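Local atomic coordinates of insecticidal crystal protein Cry7Cal (Bacillus thuringiensis, PDB entry 5ZI1), a protein that acts as an insecticidal toxin against locusts and, as in other three-domain delta endotoxins, probably binds receptors on gut cells and forms pores in their membranes. Residues Met225-Asp228 with Leu229-Leu232; Pro269-Tyr272 with Gly273-Ser277; Val306-Asn309 with Asp310-Ile314; Phe347-Ser351 with Lys352-Gln356; Asn396-Ser400 with Ser401-Ser405. All blocks are in the same frame, centred on the assembly; numbering follows the deposited sequence.

Contact 1 (Met225-Asp228 with Leu229-Leu232); sequences MVLD and LLPL
Leu-227 and Leu-230 run obliquely past each other on one side of the chain, the CD2 methyl of Leu-227 lying 4.2 Å from CD1 of Leu-230. Both carry CG anti to their own carbonyl carbon (chi1 -55° and -58°), which sends the two branched ends out beside one another, while CB of Leu-230 stays 3.4 Å from the Leu-227 carbonyl oxygen. Leu-229 is turned to a different flank: its CB sits 3.2 Å from O of Val-226 and its CD1 reaches the carbonyl of Met-225. This is the C-terminal end of helix 208-227 in the helical N-terminal domain, the bundle thought to form the pore in this family. After a wider pi-type turn at 225-227 the chain passes into a type I beta turn from Leu-227 to Leu-230, with the N of Leu-230 bonded to O of Leu-227 at 2.9 Å. One residue back, N of Leu-229 donates to O of Val-226 at 3.0 Å. The ring of Pro-231 brings CD to 3.1 Å from O of Leu-227, where a helix would have offered an N-H. Leu-230 packs on Cys-190 and Val-191 of helix 169-202, and Leu-229 on Ile-21 of helix 13-26. OD2 of Asp-228 forms a salt bridge with Arg-251.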
loop_
_atom_site.group_PDB
_atom_site.type_symbol
_atom_site.label_atom_id
_atom_site.label_comp_id
_atom_site.label_asym_id
_atom_site.label_seq_id
_atom_site.Cartn_x
_atom_site.Cartn_y
_atom_site.Cartn_z
ATOM N N MET A 225 -0.078 -6.869 -4.799
ATOM C CA MET A 225 0.525 -8.198 -4.765
ATOM C C MET A 225 1.911 -8.189 -4.126
ATOM O O MET A 225 2.255 -9.127 -3.398
ATOM C CB MET A 225 0.602 -8.788 -6.168
ATOM C CG MET A 225 -0.729 -9.383 -6.650
ATOM S SD MET A 225 -0.566 -10.264 -8.228
ATOM C CE MET A 225 -0.818 -8.903 -9.366
ATOM N N VAL A 226 2.708 -7.143 -4.366
ATOM C CA VAL A 226 4.096 -7.164 -3.925
ATOM C C VAL A 226 4.433 -6.063 -2.922
ATOM O O VAL A 226 4.882 -6.367 -1.817
ATOM C CB VAL A 226 5.042 -7.106 -5.130
ATOM C CG1 VAL A 226 6.515 -7.069 -4.647
ATOM C CG2 VAL A 226 4.789 -8.301 -6.014
ATOM N N LEU A 227 4.236 -4.788 -3.287
ATOM C CA LEU A 227 4.787 -3.708 -2.465
ATOM C C LEU A 227 4.195 -3.700 -1.058
ATOM O O LEU A 227 4.908 -3.429 -0.077
ATOM C CB LEU A 227 4.562 -2.347 -3.117
ATOM C CG LEU A 227 5.055 -2.142 -4.533
ATOM C CD1 LEU A 227 4.888 -0.663 -4.941
ATOM C CD2 LEU A 227 6.509 -2.632 -4.655
ATOM N N ASP A 228 2.892 -3.988 -0.941
ATOM C CA ASP A 228 2.238 -3.970 0.361
ATOM C C ASP A 228 2.814 -5.016 1.307
ATOM O O ASP A 228 2.596 -4.927 2.516
ATOM C CB ASP A 228 0.720 -4.171 0.194
ATOM C CG ASP A 228 0.025 -2.948 -0.417
ATOM O OD1 ASP A 228 0.637 -1.853 -0.454
ATOM O OD2 ASP A 228 -1.152 -3.067 -0.851
ATOM N N LEU A 229 3.527 -6.013 0.783
ATOM C CA LEU A 229 4.240 -6.961 1.636
ATOM C C LEU A 229 5.464 -6.335 2.295
ATOM O O LEU A 229 5.807 -6.713 3.415
ATOM C CB LEU A 229 4.699 -8.172 0.828
ATOM C CG LEU A 229 3.698 -9.236 0.392
ATOM C CD1 LEU A 229 4.469 -10.291 -0.417
ATOM C CD2 LEU A 229 2.978 -9.862 1.583
ATOM N N LEU A 230 6.136 -5.391 1.620
ATOM C CA LEU A 230 7.485 -4.964 2.008
ATOM C C LEU A 230 7.551 -4.211 3.335
ATOM O O LEU A 230 8.549 -4.350 4.052
ATOM C CB LEU A 230 8.122 -4.113 0.903
ATOM C CG LEU A 230 8.230 -4.823 -0.453
ATOM C CD1 LEU A 230 8.882 -3.946 -1.503
ATOM C CD2 LEU A 230 8.976 -6.140 -0.329
ATOM N N PRO A 231 6.541 -3.423 3.725
ATOM C CA PRO A 231 6.599 -2.808 5.068
ATOM C C PRO A 231 6.584 -3.826 6.195
ATOM O O PRO A 231 7.065 -3.529 7.290
ATOM C CB PRO A 231 5.356 -1.912 5.108
ATOM C CG PRO A 231 4.989 -1.693 3.677
ATOM C CD PRO A 231 5.396 -2.916 2.941
ATOM N N LEU A 232 6.044 -5.019 5.971
ATOM C CA LEU A 232 6.010 -6.013 7.032
ATOM C C LEU A 232 7.367 -6.644 7.277
ATOM O O LEU A 232 7.639 -7.073 8.406
ATOM C CB LEU A 232 4.996 -7.097 6.692
ATOM C CG LEU A 232 3.562 -6.568 6.674
ATOM C CD1 LEU A 232 2.630 -7.519 5.947
ATOM C CD2 LEU A 232 3.110 -6.360 8.092
#

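Contact 2 (Pro269-Tyr272 with Gly273-Ser277); sequences PDWY and GAASS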
loop_
_atom_site.group_PDB
_atom_site.type_symbol
_atom_site.label_atom_id
_atom_site.label_comp_id
_atom_site.label_asym_id
_atom_site.label_seq_id
_atom_site.Cartn_x
_atom_site.Cartn_y
_atom_site.Cartn_z
ATOM N N PRO A 269 -15.453 5.125 -30.388
ATOM C CA PRO A 269 -14.114 4.529 -30.259
ATOM C C PRO A 269 -13.696 4.406 -28.800
ATOM O O PRO A 269 -14.299 4.992 -27.894
ATOM C CB PRO A 269 -13.204 5.505 -31.021
ATOM C CG PRO A 269 -13.890 6.833 -30.859
ATOM C CD PRO A 269 -15.387 6.552 -30.749
ATOM N N ASP A 270 -12.670 3.582 -28.579
ATOM C CA ASP A 270 -11.963 3.593 -27.302
ATOM C C ASP A 270 -11.393 4.979 -27.022
ATOM O O ASP A 270 -10.941 5.688 -27.923
ATOM C CB ASP A 270 -10.832 2.572 -27.296
ATOM C CG ASP A 270 -11.329 1.140 -27.298
ATOM O OD1 ASP A 270 -12.543 0.927 -27.139
ATOM O OD2 ASP A 270 -10.492 0.219 -27.450
ATOM N N TRP A 271 -11.395 5.358 -25.747
ATOM C CA TRP A 271 -10.904 6.681 -25.390
ATOM C C TRP A 271 -9.397 6.844 -25.628
ATOM O O TRP A 271 -8.940 7.988 -25.746
ATOM C CB TRP A 271 -11.254 6.998 -23.924
ATOM C CG TRP A 271 -10.523 6.135 -22.908
ATOM C CD1 TRP A 271 -10.995 5.005 -22.298
ATOM C CD2 TRP A 271 -9.188 6.328 -22.407
ATOM N NE1 TRP A 271 -10.046 4.488 -21.452
ATOM C CE2 TRP A 271 -8.928 5.282 -21.497
ATOM C CE3 TRP A 271 -8.197 7.289 -22.629
ATOM C CZ2 TRP A 271 -7.714 5.173 -20.804
ATOM C CZ3 TRP A 271 -6.987 7.180 -21.935
ATOM C CH2 TRP A 271 -6.761 6.130 -21.043
ATOM N N TYR A 272 -8.629 5.747 -25.740
ATOM C CA TYR A 272 -7.160 5.850 -25.725
ATOM C C TYR A 272 -6.634 6.857 -26.747
ATOM O O TYR A 272 -5.808 7.718 -26.414
ATOM C CB TYR A 272 -6.503 4.490 -25.969
ATOM C CG TYR A 272 -6.991 3.371 -25.088
ATOM C CD1 TYR A 272 -6.915 3.463 -23.706
ATOM C CD2 TYR A 272 -7.515 2.204 -25.645
ATOM C CE1 TYR A 272 -7.359 2.424 -22.903
ATOM C CE2 TYR A 272 -7.964 1.163 -24.851
ATOM C CZ TYR A 272 -7.880 1.282 -23.482
ATOM O OH TYR A 272 -8.328 0.255 -22.690
ATOM N N GLY A 273 -7.114 6.777 -27.997
ATOM C CA GLY A 273 -6.658 7.689 -29.034
ATOM C C GLY A 273 -6.854 9.155 -28.707
ATOM O O GLY A 273 -6.164 10.004 -29.275
ATOM N N ALA A 274 -7.771 9.476 -27.786
ATOM C CA ALA A 274 -8.007 10.862 -27.395
ATOM C C ALA A 274 -7.048 11.366 -26.321
ATOM O O ALA A 274 -6.917 12.586 -26.156
ATOM C CB ALA A 274 -9.449 11.031 -26.906
ATOM N N ALA A 275 -6.368 10.476 -25.602
ATOM C CA ALA A 275 -5.400 10.912 -24.602
ATOM C C ALA A 275 -4.182 11.564 -25.253
ATOM O O ALA A 275 -3.929 11.417 -26.453
ATOM C CB ALA A 275 -4.942 9.738 -23.739
ATOM N N SER A 276 -3.430 12.306 -24.431
ATOM C CA SER A 276 -2.170 12.908 -24.854
ATOM C C SER A 276 -1.260 11.880 -25.513
ATOM O O SER A 276 -1.327 10.684 -25.226
ATOM C CB SER A 276 -1.424 13.509 -23.655
ATOM O OG SER A 276 -0.177 14.025 -24.070
ATOM N N SER A 277 -0.402 12.358 -26.405
ATOM C CA SER A 277 0.600 11.498 -27.014
ATOM C C SER A 277 1.872 11.427 -26.180
ATOM O O SER A 277 2.765 10.641 -26.501
ATOM C CB SER A 277 0.920 11.971 -28.440
ATOM O OG SER A 277 1.447 13.290 -28.441
HETATM O O HOH W 1 -8.950 5.162 -29.669
HETATM O O HOH W 2 -2.845 8.572 -26.658
#
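Trp-271 meets Ala-275 at the rim of its indole: CZ3 lies 3.7 Å from the Ala-275 CB, and the methyl sits in the plane of the ring. Over one face of the same indole comes the neighbouring Tyr-272, whose CD1 is 3.4 Å above the ring plane and displaced toward its rim. The indole can lie along the chain like this because CG of Trp-271 stands between the backbone N and the carbonyl carbon (chi1 67°), folding the ring back over the turn. That turn is closed by two successive backbone bonds, from N of Ala-274 to O of Trp-271 (2.8 Å) and from N of Ala-275 to O of Tyr-272 (2.9 Å). The second places the Ala-275 methyl beside the indole edge, with CB 3.5 Å from O of Tyr-272. At the start of the turn, a water accepts from N of Gly-273 (3.0 Å) and donates to O of Asp-270 (2.7 Å), thereby tying the amide to the preceding loop. Further out, Tyr-272 OH is hydrogen-bonded to Glu-213 of helix 208-227, and OD1 of Asp-270 accepts from the N of Gly-262. Ala-274 and the indole also pack on Gln-371 of strand 369-382. The i to i+3 bonds are those of a short 3-10 turn, set in the loop between strand 252-254 and helix 279-286, where the second domain of the toxin meets a helix of the N-terminal bundle.

Contact 3 (Val306-Asn309 with Asp310-Ile314); sequences VEPN and DRFAI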
loop_
_atom_site.group_PDB
_atom_site.type_symbol
_atom_site.label_atom_id
_atom_site.label_comp_id
_atom_site.label_asym_id
_atom_site.label_seq_id
_atom_site.Cartn_x
_atom_site.Cartn_y
_atom_site.Cartn_z
ATOM N N VAL A 306 -24.614 18.099 -24.711
ATOM C CA VAL A 306 -24.288 18.326 -26.110
ATOM C C VAL A 306 -25.166 17.407 -26.942
ATOM O O VAL A 306 -25.614 16.357 -26.478
ATOM C CB VAL A 306 -22.797 18.078 -26.424
ATOM C CG1 VAL A 306 -21.928 19.077 -25.670
ATOM C CG2 VAL A 306 -22.424 16.652 -26.077
ATOM N N GLU A 307 -25.391 17.809 -28.195
ATOM C CA GLU A 307 -26.283 17.087 -29.105
ATOM C C GLU A 307 -25.666 17.004 -30.503
ATOM O O GLU A 307 -26.148 17.626 -31.454
ATOM C CB GLU A 307 -27.660 17.759 -29.137
ATOM C CG GLU A 307 -28.746 16.957 -29.815
ATOM C CD GLU A 307 -30.151 17.340 -29.348
ATOM O OE1 GLU A 307 -31.045 16.471 -29.361
ATOM O OE2 GLU A 307 -30.374 18.513 -28.965
ATOM N N PRO A 308 -24.578 16.230 -30.663
ATOM C CA PRO A 308 -23.977 16.063 -31.999
ATOM C C PRO A 308 -24.854 15.213 -32.899
ATOM O O PRO A 308 -24.823 15.334 -34.130
ATOM C CB PRO A 308 -22.648 15.344 -31.705
ATOM C CG PRO A 308 -22.882 14.655 -30.418
ATOM C CD PRO A 308 -23.768 15.568 -29.626
ATOM N N ASN A 309 -25.582 14.292 -32.265
ATOM C CA ASN A 309 -26.578 13.423 -32.885
ATOM C C ASN A 309 -27.308 12.725 -31.746
ATOM O O ASN A 309 -28.449 13.077 -31.428
ATOM C CB ASN A 309 -25.963 12.406 -33.844
ATOM C CG ASN A 309 -24.571 11.963 -33.417
ATOM O OD1 ASN A 309 -24.432 11.094 -32.556
ATOM N ND2 ASN A 309 -23.544 12.486 -34.088
ATOM N N ASP A 310 -26.645 11.780 -31.081
ATOM C CA ASP A 310 -27.055 11.464 -29.723
ATOM C C ASP A 310 -27.019 12.738 -28.891
ATOM O O ASP A 310 -26.398 13.741 -29.272
ATOM C CB ASP A 310 -26.114 10.459 -29.074
ATOM C CG ASP A 310 -25.788 9.286 -29.976
ATOM O OD1 ASP A 310 -26.710 8.639 -30.514
ATOM O OD2 ASP A 310 -24.575 8.996 -30.106
ATOM N N ARG A 311 -27.658 12.689 -27.726
ATOM C CA ARG A 311 -27.603 13.795 -26.777
ATOM C C ARG A 311 -27.237 13.228 -25.411
ATOM O O ARG A 311 -27.723 12.159 -25.034
ATOM C CB ARG A 311 -28.941 14.591 -26.759
ATOM C CG ARG A 311 -29.357 15.206 -25.411
ATOM C CD ARG A 311 -30.590 16.156 -25.575
ATOM N NE ARG A 311 -30.188 17.434 -26.197
ATOM C CZ ARG A 311 -30.182 18.616 -25.578
ATOM N NH1 ARG A 311 -30.570 18.689 -24.309
ATOM N NH2 ARG A 311 -29.796 19.718 -26.226
ATOM N N PHE A 312 -26.343 13.911 -24.693
ATOM C CA PHE A 312 -25.740 13.353 -23.483
ATOM C C PHE A 312 -24.904 14.412 -22.793
ATOM O O PHE A 312 -24.338 15.293 -23.445
ATOM C CB PHE A 312 -24.848 12.150 -23.792
ATOM C CG PHE A 312 -23.816 12.440 -24.823
ATOM C CD1 PHE A 312 -22.581 12.981 -24.462
ATOM C CD2 PHE A 312 -24.085 12.199 -26.170
ATOM C CE1 PHE A 312 -21.632 13.270 -25.418
ATOM C CE2 PHE A 312 -23.127 12.472 -27.136
ATOM C CZ PHE A 312 -21.893 13.018 -26.759
ATOM N N ALA A 313 -24.810 14.298 -21.473
ATOM C CA ALA A 313 -23.988 15.215 -20.706
ATOM C C ALA A 313 -22.530 14.765 -20.733
ATOM O O ALA A 313 -22.230 13.581 -20.910
ATOM C CB ALA A 313 -24.497 15.309 -19.271
ATOM N N ILE A 314 -21.628 15.749 -20.606
ATOM C CA ILE A 314 -20.193 15.557 -20.449
ATOM C C ILE A 314 -19.741 16.500 -19.346
ATOM O O ILE A 314 -20.284 17.599 -19.190
ATOM C CB ILE A 314 -19.391 15.855 -21.740
ATOM C CG1 ILE A 314 -19.537 17.334 -22.115
ATOM C CG2 ILE A 314 -19.800 14.937 -22.900
ATOM C CD1 ILE A 314 -18.652 17.781 -23.268
#
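Val-306 lays its CG2 methyl over a face of the Phe-312 ring, 4.0 Å from the centroid and 28° off the normal, a CH-pi contact. Phe-312 has CG between its backbone N and carbonyl carbon (chi1 54°), which swings the phenyl back across the strand pair to meet the valine. Farther along the ring, CE2 is 3.9 Å from CG of Pro-308, the two side chains crossing at about a right angle. The other methyl of Val-306, CG1, lies near CD1 of Ile-314. Beneath this apolar face Val-306 and Phe-312 form an antiparallel hydrogen-bonded pair: N of Val-306 to O of Phe-312 and N of Phe-312 to O of Val-306, both 3.1 Å. Toward the loop, OD1 of Asn-309 takes the N-H of Asp-310 at 2.7 Å. At the exposed edge Glu-307 crosses Arg-311 in a salt bridge. Its OE2 meets the guanidinium at the rim near the plane, 3.0 Å from NE, with a weak bond from NH2; the carboxylate is turned 57° against that plane. Asp-310 directs OD2 to Tyr-268, and ND2 of Asn-309 bonds Ser-366. The hairpin thus links strands 294-306 and 312-324, central neighbours of one four-stranded sheet, while Val-306, Pro-308 and Ile-314 lean on Tyr-370 of strand 369-382 in another.

Contact 4 (Phe347-Ser351 with Lys352-Gln356); sequences FDLLS and KDIYQ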
loop_
_atom_site.group_PDB
_atom_site.type_symbol
_atom_site.label_atom_id
_atom_site.label_comp_id
_atom_site.label_asym_id
_atom_site.label_seq_id
_atom_site.Cartn_x
_atom_site.Cartn_y
_atom_site.Cartn_z
ATOM N N PHE A 347 -21.029 15.598 -3.993
ATOM C CA PHE A 347 -21.022 14.519 -3.019
ATOM C C PHE A 347 -20.369 15.034 -1.738
ATOM O O PHE A 347 -19.262 15.579 -1.783
ATOM C CB PHE A 347 -20.249 13.309 -3.537
ATOM C CG PHE A 347 -20.717 12.749 -4.875
ATOM C CD1 PHE A 347 -20.225 13.249 -6.070
ATOM C CD2 PHE A 347 -21.554 11.645 -4.922
ATOM C CE1 PHE A 347 -20.609 12.689 -7.301
ATOM C CE2 PHE A 347 -21.932 11.074 -6.139
ATOM C CZ PHE A 347 -21.453 11.594 -7.332
ATOM N N ASP A 348 -21.044 14.865 -0.599
ATOM C CA ASP A 348 -20.484 15.239 0.702
ATOM C C ASP A 348 -19.988 13.967 1.372
ATOM O O ASP A 348 -20.790 13.130 1.802
ATOM C CB ASP A 348 -21.520 15.958 1.560
ATOM C CG ASP A 348 -22.035 17.234 0.900
ATOM O OD1 ASP A 348 -23.224 17.248 0.470
ATOM O OD2 ASP A 348 -21.269 18.227 0.833
ATOM N N LEU A 349 -18.667 13.812 1.447
ATOM C CA LEU A 349 -18.070 12.537 1.830
ATOM C C LEU A 349 -17.346 12.544 3.176
ATOM O O LEU A 349 -16.937 11.466 3.630
ATOM C CB LEU A 349 -17.109 12.060 0.742
ATOM C CG LEU A 349 -17.714 12.078 -0.659
ATOM C CD1 LEU A 349 -16.713 11.492 -1.607
ATOM C CD2 LEU A 349 -19.028 11.312 -0.722
ATOM N N LEU A 350 -17.190 13.697 3.833
ATOM C CA LEU A 350 -16.695 13.702 5.209
ATOM C C LEU A 350 -17.432 12.648 6.030
ATOM O O LEU A 350 -18.652 12.502 5.918
ATOM C CB LEU A 350 -16.879 15.089 5.828
ATOM C CG LEU A 350 -16.531 15.222 7.315
ATOM C CD1 LEU A 350 -15.044 14.938 7.563
ATOM C CD2 LEU A 350 -16.926 16.567 7.906
ATOM N N SER A 351 -16.670 11.858 6.783
ATOM C CA SER A 351 -17.098 10.809 7.718
ATOM C C SER A 351 -17.345 9.475 7.033
ATOM O O SER A 351 -17.607 8.490 7.738
ATOM C CB SER A 351 -18.394 11.106 8.499
ATOM O OG SER A 351 -19.500 11.393 7.645
ATOM N N LYS A 352 -17.347 9.403 5.707
ATOM C CA LYS A 352 -17.726 8.188 5.003
ATOM C C LYS A 352 -16.513 7.504 4.390
ATOM O O LYS A 352 -15.668 8.155 3.772
ATOM C CB LYS A 352 -18.728 8.493 3.890
ATOM C CG LYS A 352 -20.025 9.120 4.374
ATOM C CD LYS A 352 -21.000 9.300 3.217
ATOM C CE LYS A 352 -22.352 9.842 3.688
ATOM N NZ LYS A 352 -22.426 11.315 3.496
ATOM N N ASP A 353 -16.451 6.184 4.527
ATOM C CA ASP A 353 -15.623 5.369 3.652
ATOM C C ASP A 353 -16.472 5.019 2.445
ATOM O O ASP A 353 -17.410 4.228 2.555
ATOM C CB ASP A 353 -15.136 4.095 4.331
ATOM C CG ASP A 353 -13.902 4.307 5.140
ATOM O OD1 ASP A 353 -13.338 5.435 5.114
ATOM O OD2 ASP A 353 -13.510 3.327 5.804
ATOM N N ILE A 354 -16.145 5.607 1.299
ATOM C CA ILE A 354 -16.695 5.153 0.030
ATOM C C ILE A 354 -15.901 3.922 -0.385
ATOM O O ILE A 354 -14.744 4.032 -0.789
ATOM C CB ILE A 354 -16.623 6.239 -1.043
ATOM C CG1 ILE A 354 -17.273 7.524 -0.526
ATOM C CG2 ILE A 354 -17.235 5.705 -2.380
ATOM C CD1 ILE A 354 -18.750 7.351 -0.123
ATOM N N TYR A 355 -16.526 2.751 -0.278
ATOM C CA TYR A 355 -15.915 1.469 -0.574
ATOM C C TYR A 355 -16.225 0.951 -1.975
ATOM O O TYR A 355 -15.693 -0.099 -2.358
ATOM C CB TYR A 355 -16.377 0.437 0.461
ATOM C CG TYR A 355 -17.887 0.222 0.477
ATOM C CD1 TYR A 355 -18.491 -0.669 -0.406
ATOM C CD2 TYR A 355 -18.708 0.910 1.375
ATOM C CE1 TYR A 355 -19.861 -0.869 -0.410
ATOM C CE2 TYR A 355 -20.085 0.707 1.384
ATOM C CZ TYR A 355 -20.652 -0.184 0.479
ATOM O OH TYR A 355 -22.005 -0.410 0.472
ATOM N N GLN A 356 -17.067 1.641 -2.747
ATOM C CA GLN A 356 -17.424 1.156 -4.076
ATOM C C GLN A 356 -17.982 2.297 -4.906
ATOM O O GLN A 356 -18.645 3.191 -4.378
ATOM C CB GLN A 356 -18.453 0.026 -3.996
ATOM C CG GLN A 356 -18.762 -0.602 -5.321
ATOM C CD GLN A 356 -19.818 -1.679 -5.227
ATOM O OE1 GLN A 356 -19.540 -2.846 -5.507
ATOM N NE2 GLN A 356 -21.041 -1.295 -4.849
HETATM O O HOH W 3 -20.661 13.586 4.903
#
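A type II beta turn from Leu-349 to Lys-352 carries the chain from strand 343-348, at the margin of one antiparallel sheet of the second domain, into strand 352-365 of the next. It is closed by the N of Lys-352 donating to O of Leu-349, 3.0 Å. Ser-351, with a positive phi of 85°, occupies the third position. Across the turn the Lys-352 side chain doubles back along the incoming strand. It is extended as far as CE and bent only at the last torsion (chi4 98°), which turns NZ onto the carbonyl oxygen of Asp-348, 3.0 Å away and nearly along the C=O axis. A water accepts from NZ at 3.2 Å and donates to O of Leu-350, so one ammonium serves a carbonyl of the incoming strand directly and one of the turn through water. On another side Leu-349 and Ile-354 meet at about a right angle, CD2 of the leucine 4.0 Å from CD1 of the isoleucine; Leu-349 packs further on Leu-378 of strand 369-382. Downstream, Tyr-355 and Gln-356 form a classic beta bulge opposite Tyr-379, and Asp-353 pairs with Arg-431 and Tyr-428. OD1 of Asp-348 stays 6.7 Å from NZ of Lys-352, too far for a salt bridge, although its charge may still favour the ammonium. Within this turn the ammonium is held by a backbone carbonyl and a water, not by the nearby Asp-348 carboxylate.

Contact 5 (Asn396-Ser400 with Ser401-Ser405); sequences NNIPS and SKCKS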
loop_
_atom_site.group_PDB
_atom_site.type_symbol
_atom_site.label_atom_id
_atom_site.label_comp_id
_atom_site.label_asym_id
_atom_site.label_seq_id
_atom_site.Cartn_x
_atom_site.Cartn_y
_atom_site.Cartn_z
ATOM N N ASN A 396 -28.654 11.224 -21.259
ATOM C CA ASN A 396 -27.899 10.298 -22.084
ATOM C C ASN A 396 -28.874 9.416 -22.854
ATOM O O ASN A 396 -29.576 8.590 -22.262
ATOM C CB ASN A 396 -26.946 9.462 -21.214
ATOM C CG ASN A 396 -26.276 8.360 -21.982
ATOM O OD1 ASN A 396 -26.183 8.405 -23.214
ATOM N ND2 ASN A 396 -25.802 7.348 -21.262
ATOM N N ASN A 397 -28.944 9.597 -24.167
ATOM C CA ASN A 397 -29.783 8.753 -25.003
ATOM C C ASN A 397 -28.954 7.861 -25.914
ATOM O O ASN A 397 -29.473 7.363 -26.924
ATOM C CB ASN A 397 -30.780 9.592 -25.818
ATOM C CG ASN A 397 -30.113 10.455 -26.890
ATOM O OD1 ASN A 397 -28.919 10.312 -27.213
ATOM N ND2 ASN A 397 -30.898 11.353 -27.463
ATOM N N ILE A 398 -27.669 7.682 -25.597
ATOM C CA ILE A 398 -26.867 6.704 -26.341
ATOM C C ILE A 398 -27.356 5.307 -25.985
ATOM O O ILE A 398 -27.580 5.027 -24.795
ATOM C CB ILE A 398 -25.379 6.863 -26.020
ATOM C CG1 ILE A 398 -24.916 8.290 -26.274
ATOM C CG2 ILE A 398 -24.549 5.935 -26.879
ATOM C CD1 ILE A 398 -23.656 8.640 -25.515
ATOM N N PRO A 399 -27.575 4.423 -26.963
ATOM C CA PRO A 399 -28.012 3.060 -26.640
ATOM C C PRO A 399 -27.066 2.408 -25.644
ATOM O O PRO A 399 -25.843 2.580 -25.713
ATOM C CB PRO A 399 -27.987 2.344 -27.994
ATOM C CG PRO A 399 -28.086 3.418 -29.009
ATOM C CD PRO A 399 -27.437 4.635 -28.413
ATOM N N SER A 400 -27.655 1.654 -24.710
ATOM C CA SER A 400 -26.902 1.089 -23.598
ATOM C C SER A 400 -25.765 0.203 -24.071
ATOM O O SER A 400 -24.715 0.147 -23.418
ATOM C CB SER A 400 -27.838 0.297 -22.699
ATOM O OG SER A 400 -28.788 1.175 -22.137
ATOM N N SER A 401 -25.954 -0.495 -25.192
ATOM C CA SER A 401 -24.919 -1.368 -25.724
ATOM C C SER A 401 -23.763 -0.588 -26.330
ATOM O O SER A 401 -22.760 -1.198 -26.712
ATOM C CB SER A 401 -25.505 -2.316 -26.769
ATOM O OG SER A 401 -25.797 -1.628 -27.973
ATOM N N LYS A 402 -23.877 0.731 -26.437
ATOM C CA LYS A 402 -22.783 1.580 -26.882
ATOM C C LYS A 402 -22.096 2.289 -25.722
ATOM O O LYS A 402 -21.264 3.172 -25.951
ATOM C CB LYS A 402 -23.287 2.607 -27.899
ATOM C CG LYS A 402 -24.064 2.004 -29.078
ATOM C CD LYS A 402 -23.261 0.941 -29.837
ATOM C CE LYS A 402 -23.939 0.607 -31.173
ATOM N NZ LYS A 402 -23.926 -0.862 -31.464
ATOM N N CYS A 403 -22.457 1.946 -24.493
ATOM C CA CYS A 403 -21.887 2.536 -23.292
ATOM C C CYS A 403 -21.155 1.452 -22.524
ATOM O O CYS A 403 -21.314 0.256 -22.791
ATOM C CB CYS A 403 -22.976 3.183 -22.419
ATOM S SG CYS A 403 -23.926 4.437 -23.312
ATOM N N LYS A 404 -20.341 1.872 -21.558
ATOM C CA LYS A 404 -19.630 0.927 -20.714
ATOM C C LYS A 404 -19.955 1.240 -19.269
ATOM O O LYS A 404 -19.724 2.363 -18.802
ATOM C CB LYS A 404 -18.123 0.974 -20.957
ATOM C CG LYS A 404 -17.366 0.076 -20.003
ATOM C CD LYS A 404 -15.894 0.111 -20.263
ATOM C CE LYS A 404 -15.173 -0.921 -19.404
ATOM N NZ LYS A 404 -14.998 -0.449 -17.998
ATOM N N SER A 405 -20.517 0.261 -18.576
ATOM C CA SER A 405 -20.736 0.371 -17.147
ATOM C C SER A 405 -19.597 -0.332 -16.417
ATOM O O SER A 405 -19.046 -1.325 -16.903
ATOM C CB SER A 405 -22.082 -0.231 -16.757
ATOM O OG SER A 405 -22.096 -1.601 -17.085
#
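The N of Lys-402 donates to O of Pro-399 at 2.8 Å, and the N of Cys-403 follows with O of Ser-400 at 3.1 Å. Upstream, OD1 of Asn-396 accepts the N-H of Ile-398 at 2.9 Å, an Asx turn that bends the loop before the proline. CG of that asparagine lies opposite its backbone N (chi1 172°), carrying the amide forward along the chain, with ND2 4.0 Å from the Cys-403 sulfur. Around these bonds Ile-398 packs against the two residues whose N-H groups close the turn: its CG2 touches CB of Lys-402 at 3.7 Å, the two side chains passing at a slant, and its CB lies 3.9 Å from SG of Cys-403. CG of Lys-402 adds a looser touch on CB of Pro-399, 4.1 Å. Beyond its second torsion the lysine bends off to a salt bridge with Glu-265, while Ile-398 continues onto Tyr-268 and Cys-403 onto Ile-360 of strand 352-365. Consecutive i to i+3 bonds make this a short 3-10 turn, leading from the loop after strand 387-393 into edge strand 404-407 of a four-stranded antiparallel sheet.

Overall arrangement
Along the chain the five contacts follow in series, from contact 1 to contact 5. Contact 1 belongs to the helical N-terminal domain; the others fall in the second, beta-rich domain, and the centre of contact 3 lies about 45 Å from that of contact 1. Contacts 3 and 4 reach the same four-stranded sheet, at strands 294-306 and 312-324 and at strand 343-348, whereas contacts 4 and 5 share the sheet of neighbouring strands 352-365 and 404-407. Contacts 3 and 5, centres about 12 Å apart, touch directly: Asn-397 meets Arg-311, and Ile-398 packs on Phe-312. Contact 2 reaches back to helix 208-227, the helix that ends in contact 1, and so lies where the second domain meets the helical one.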